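PDB 1ZWX: sphingomyelinase-c from Listeria ivanovii, which belongs, as a sphingomyelinase C, to the endonuclease/exonuclease/phosphatase family of enzymes and has the layered alpha/beta fold of the DNase I-like group. Local coordinates for residues T150-D155 and E170-I175. Residues are numbered along the deposited sequence; the frame is centred on the assembly and turned at random. Where two conformers were deposited one is given.
Sequences THTQAD and EQMQEI. Unlike the reference sequence in segment 150-155: Q153 (reference Pro).
Q171 swings CG away from its own carbonyl carbon (chi1 -71°) and then runs straight out from helix 161-182 (chi2 176°), which carries its amide across to the chain just past the end of strand 143-151. There OE1 takes the backbone N-H of Q153, with N to OE1 at 2.9 Å. The bond is almost perfectly straight, 177° at the hydrogen, and arrives in the carbonyl plane on a lone pair. The same oxygen rests against T152, 3.4 Å from its CB, and against the CB of Q153. On the other half of the amide, NE2 donates to a water 3.0 Å away and to the carbonyl of R121. That water in turn donates to OE1 of Q153, a bond that closes the bridge between the two glutamines. Q153 can meet it because its chain, after leaving anti to the backbone N, bends at chi2; OE1 also accepts from the backbone N of G123, while NE2 turns to the carbonyl O of A154, at 3.0 Å. Beside this polar patch the contact is greasy. T150 and I175 point at each other tip to tip, CD1 of I175 lying 4.1 Å from CG2 of T150, whose hydroxyl bonds to the carbonyl of G132. The CE of M172 comes near CG2 of T152 in one of its two conformers, so that touch is doubtful; the same side chain also packs on helix 203-212. All this joins the first strand and the helix of the beta-alpha-beta unit 143-151, 161-182 and 189-193. With one amide using its acceptor on the chain and its donors on R121 and a water, the rotation of the Q171 side-chain amide is probably fixed, and a buried backbone N-H has its partner where the strand gives way to loop.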
ATOM      1  N   THR A 150       1.693   4.432  -1.437  1.00 17.64           N
ATOM      2  CA  THR A 150       2.439   4.916  -0.237  1.00 16.96           C
ATOM      3  C   THR A 150       2.184   4.018   0.941  1.00 17.38           C
ATOM      4  O   THR A 150       1.235   3.211   0.951  1.00 15.33           O
ATOM      5  CB  THR A 150       2.084   6.433   0.129  1.00 17.75           C
ATOM      6  OG1 THR A 150       3.075   6.948   1.038  1.00 19.69           O
ATOM      7  CG2 THR A 150       0.720   6.560   0.751  1.00 16.89           C
ATOM      8  N   HIS A 151       3.024   4.181   1.960  1.00 18.35           N
ATOM      9  CA  HIS A 151       2.864   3.475   3.220  1.00 19.00           C
ATOM     10  C   HIS A 151       3.494   4.431   4.237  1.00 18.87           C
ATOM     11  O   HIS A 151       4.700   4.662   4.228  1.00 19.44           O
ATOM     12  CB  HIS A 151       3.598   2.112   3.200  1.00 19.81           C
ATOM     13  CG  HIS A 151       3.559   1.374   4.519  1.00 18.86           C
ATOM     14  ND1 HIS A 151       4.422   0.334   4.819  1.00 22.28           N
ATOM     15  CD2 HIS A 151       2.773   1.532   5.608  1.00 21.04           C
ATOM     16  CE1 HIS A 151       4.146  -0.130   6.030  1.00 21.81           C
ATOM     17  NE2 HIS A 151       3.150   0.578   6.532  1.00 20.80           N
ATOM     18  N   THR A 152       2.642   5.012   5.080  1.00 19.92           N
ATOM     19  CA  THR A 152       3.067   6.087   5.999  1.00 19.62           C
ATOM     20  C   THR A 152       3.457   5.525   7.395  1.00 19.38           C
ATOM     21  O   THR A 152       3.282   4.352   7.687  1.00 19.66           O
ATOM     22  CB  THR A 152       1.947   7.160   6.172  1.00 17.87           C
ATOM     23  OG1 THR A 152       0.764   6.503   6.598  1.00 19.88           O
ATOM     24  CG2 THR A 152       1.657   7.884   4.838  1.00 20.40           C
ATOM     25  N   GLN A 153       4.022   6.411   8.206  1.00 19.73           N
ATOM     26  CA  GLN A 153       4.396   6.143   9.600  1.00 19.99           C
ATOM     27  C   GLN A 153       3.339   5.389  10.399  1.00 20.30           C
ATOM     28  O   GLN A 153       2.173   5.797  10.436  1.00 19.85           O
ATOM     29  CB  GLN A 153       4.677   7.512  10.271  1.00 19.30           C
ATOM     30  CG  GLN A 153       4.999   7.385  11.792  1.00 20.92           C
ATOM     31  CD  GLN A 153       6.402   6.827  12.047  1.00 18.30           C
ATOM     32  OE1 GLN A 153       7.381   7.228  11.402  1.00 20.65           O
ATOM     33  NE2 GLN A 153       6.504   5.913  13.005  1.00 19.18           N
ATOM     34  N   ALA A 154       3.765   4.327  11.115  1.00 20.55           N
ATOM     35  CA  ALA A 154       2.875   3.571  11.987  1.00 22.32           C
ATOM     36  C   ALA A 154       2.887   4.165  13.410  1.00 23.50           C
ATOM     37  O   ALA A 154       3.827   4.865  13.783  1.00 24.03           O
ATOM     38  CB  ALA A 154       3.322   2.106  12.058  1.00 23.19           C
ATOM     39  N   ASP A 155       1.841   3.864  14.179  1.00 24.71           N
ATOM     40  CA  ASP A 155       1.924   3.984  15.658  1.00 26.68           C
ATOM     41  C   ASP A 155       3.029   3.001  16.125  1.00 27.50           C
ATOM     42  O   ASP A 155       3.125   1.881  15.573  1.00 27.51           O
ATOM     43  CB  ASP A 155       0.552   3.692  16.305  1.00 26.53           C
ATOM     44  CG  ASP A 155      -0.432   4.859  16.146  1.00 28.42           C
ATOM     45  OD1 ASP A 155      -0.068   5.901  15.569  1.00 27.10           O
ATOM     46  OD2 ASP A 155      -1.570   4.762  16.636  1.00 31.68           O
ATOM     47  N   GLU A 170       2.818  15.310   8.346  1.00 20.11           N
ATOM     48  CA  GLU A 170       3.895  15.902   7.566  1.00 20.13           C
ATOM     49  C   GLU A 170       4.073  15.081   6.288  1.00 20.56           C
ATOM     50  O   GLU A 170       4.287  15.634   5.192  1.00 19.80           O
ATOM     51  CB  GLU A 170       5.203  15.953   8.362  1.00 19.51           C
ATOM     52  CG  GLU A 170       6.318  16.776   7.754  1.00 21.93           C
ATOM     53  CD  GLU A 170       7.089  16.034   6.622  1.00 26.95           C
ATOM     54  OE1 GLU A 170       7.724  16.705   5.795  1.00 29.07           O
ATOM     55  OE2 GLU A 170       7.055  14.794   6.566  1.00 25.34           O
ATOM     56  N   GLN A 171       3.963  13.763   6.425  1.00 20.03           N
ATOM     57  CA  GLN A 171       4.116  12.870   5.248  1.00 20.75           C
ATOM     58  C   GLN A 171       2.969  13.070   4.258  1.00 21.01           C
ATOM     59  O   GLN A 171       3.193  13.070   3.056  1.00 22.00           O
ATOM     60  CB  GLN A 171       4.192  11.409   5.719  1.00 19.88           C
ATOM     61  CG  GLN A 171       5.542  11.155   6.437  1.00 18.89           C
ATOM     62  CD  GLN A 171       5.631   9.758   7.018  1.00 18.27           C
ATOM     63  OE1 GLN A 171       4.635   9.060   7.102  1.00 18.59           O
ATOM     64  NE2 GLN A 171       6.851   9.349   7.411  1.00 18.56           N
ATOM     65  N   MET A 172       1.743  13.240   4.755  1.00 22.51           N
ATOM     66  CA  MET A 172       0.636  13.593   3.858  1.00 23.93           C
ATOM     67  C   MET A 172       0.890  14.902   3.102  1.00 23.69           C
ATOM     68  O   MET A 172       0.586  14.982   1.894  1.00 23.48           O
ATOM     69  CB  MET A 172      -0.706  13.601   4.584  1.00 24.18           C
ATOM     70  CG  MET A 172      -0.901  12.341   5.299  1.00 25.13           C
ATOM     71  SD  MET A 172      -2.415  11.504   5.558  0.50 25.58           S
ATOM     72  CE  MET A 172      -1.797  10.051   6.407  0.50 27.07           C
ATOM     73  N   GLN A 173       1.444  15.909   3.789  1.00 23.33           N
ATOM     74  CA  GLN A 173       1.852  17.146   3.133  1.00 23.19           C
ATOM     75  C   GLN A 173       2.912  16.908   2.063  1.00 23.44           C
ATOM     76  O   GLN A 173       2.849  17.549   1.013  1.00 21.46           O
ATOM     77  CB  GLN A 173       2.367  18.232   4.102  1.00 23.07           C
ATOM     78  CG  GLN A 173       2.712  19.566   3.385  1.00 23.19           C
ATOM     79  CD  GLN A 173       1.450  20.179   2.708  1.00 28.53           C
ATOM     80  OE1 GLN A 173       0.403  20.371   3.346  1.00 28.26           O
ATOM     81  NE2 GLN A 173       1.548  20.448   1.407  1.00 29.73           N
ATOM     82  N   GLU A 174       3.903  16.045   2.340  1.00 21.46           N
ATOM     83  CA  GLU A 174       4.907  15.725   1.310  1.00 23.34           C
ATOM     84  C   GLU A 174       4.238  15.271   0.008  1.00 21.56           C
ATOM     85  O   GLU A 174       4.673  15.671  -1.055  1.00 22.77           O
ATOM     86  CB  GLU A 174       5.930  14.689   1.794  1.00 22.64           C
ATOM     87  CG  GLU A 174       6.851  15.219   2.924  1.00 25.25           C
ATOM     88  CD  GLU A 174       8.068  14.315   3.184  1.00 25.92           C
ATOM     89  OE1 GLU A 174       8.626  13.782   2.220  1.00 29.72           O
ATOM     90  OE2 GLU A 174       8.457  14.137   4.359  1.00 29.70           O
ATOM     91  N   ILE A 175       3.186  14.469   0.126  1.00 21.09           N
ATOM     92  CA  ILE A 175       2.437  13.957  -1.024  1.00 21.93           C
ATOM     93  C   ILE A 175       1.721  15.119  -1.755  1.00 23.28           C
ATOM     94  O   ILE A 175       1.830  15.273  -2.980  1.00 22.67           O
ATOM     95  CB  ILE A 175       1.465  12.898  -0.582  1.00 21.43           C
ATOM     96  CG1 ILE A 175       2.232  11.611  -0.133  1.00 19.44           C
ATOM     97  CG2 ILE A 175       0.424  12.566  -1.673  1.00 21.82           C
ATOM     98  CD1 ILE A 175       1.318  10.603   0.542  1.00 19.16           C
TER
HETATM   99  O   HOH W   1       7.721   6.696   8.467  1.00 23.32           O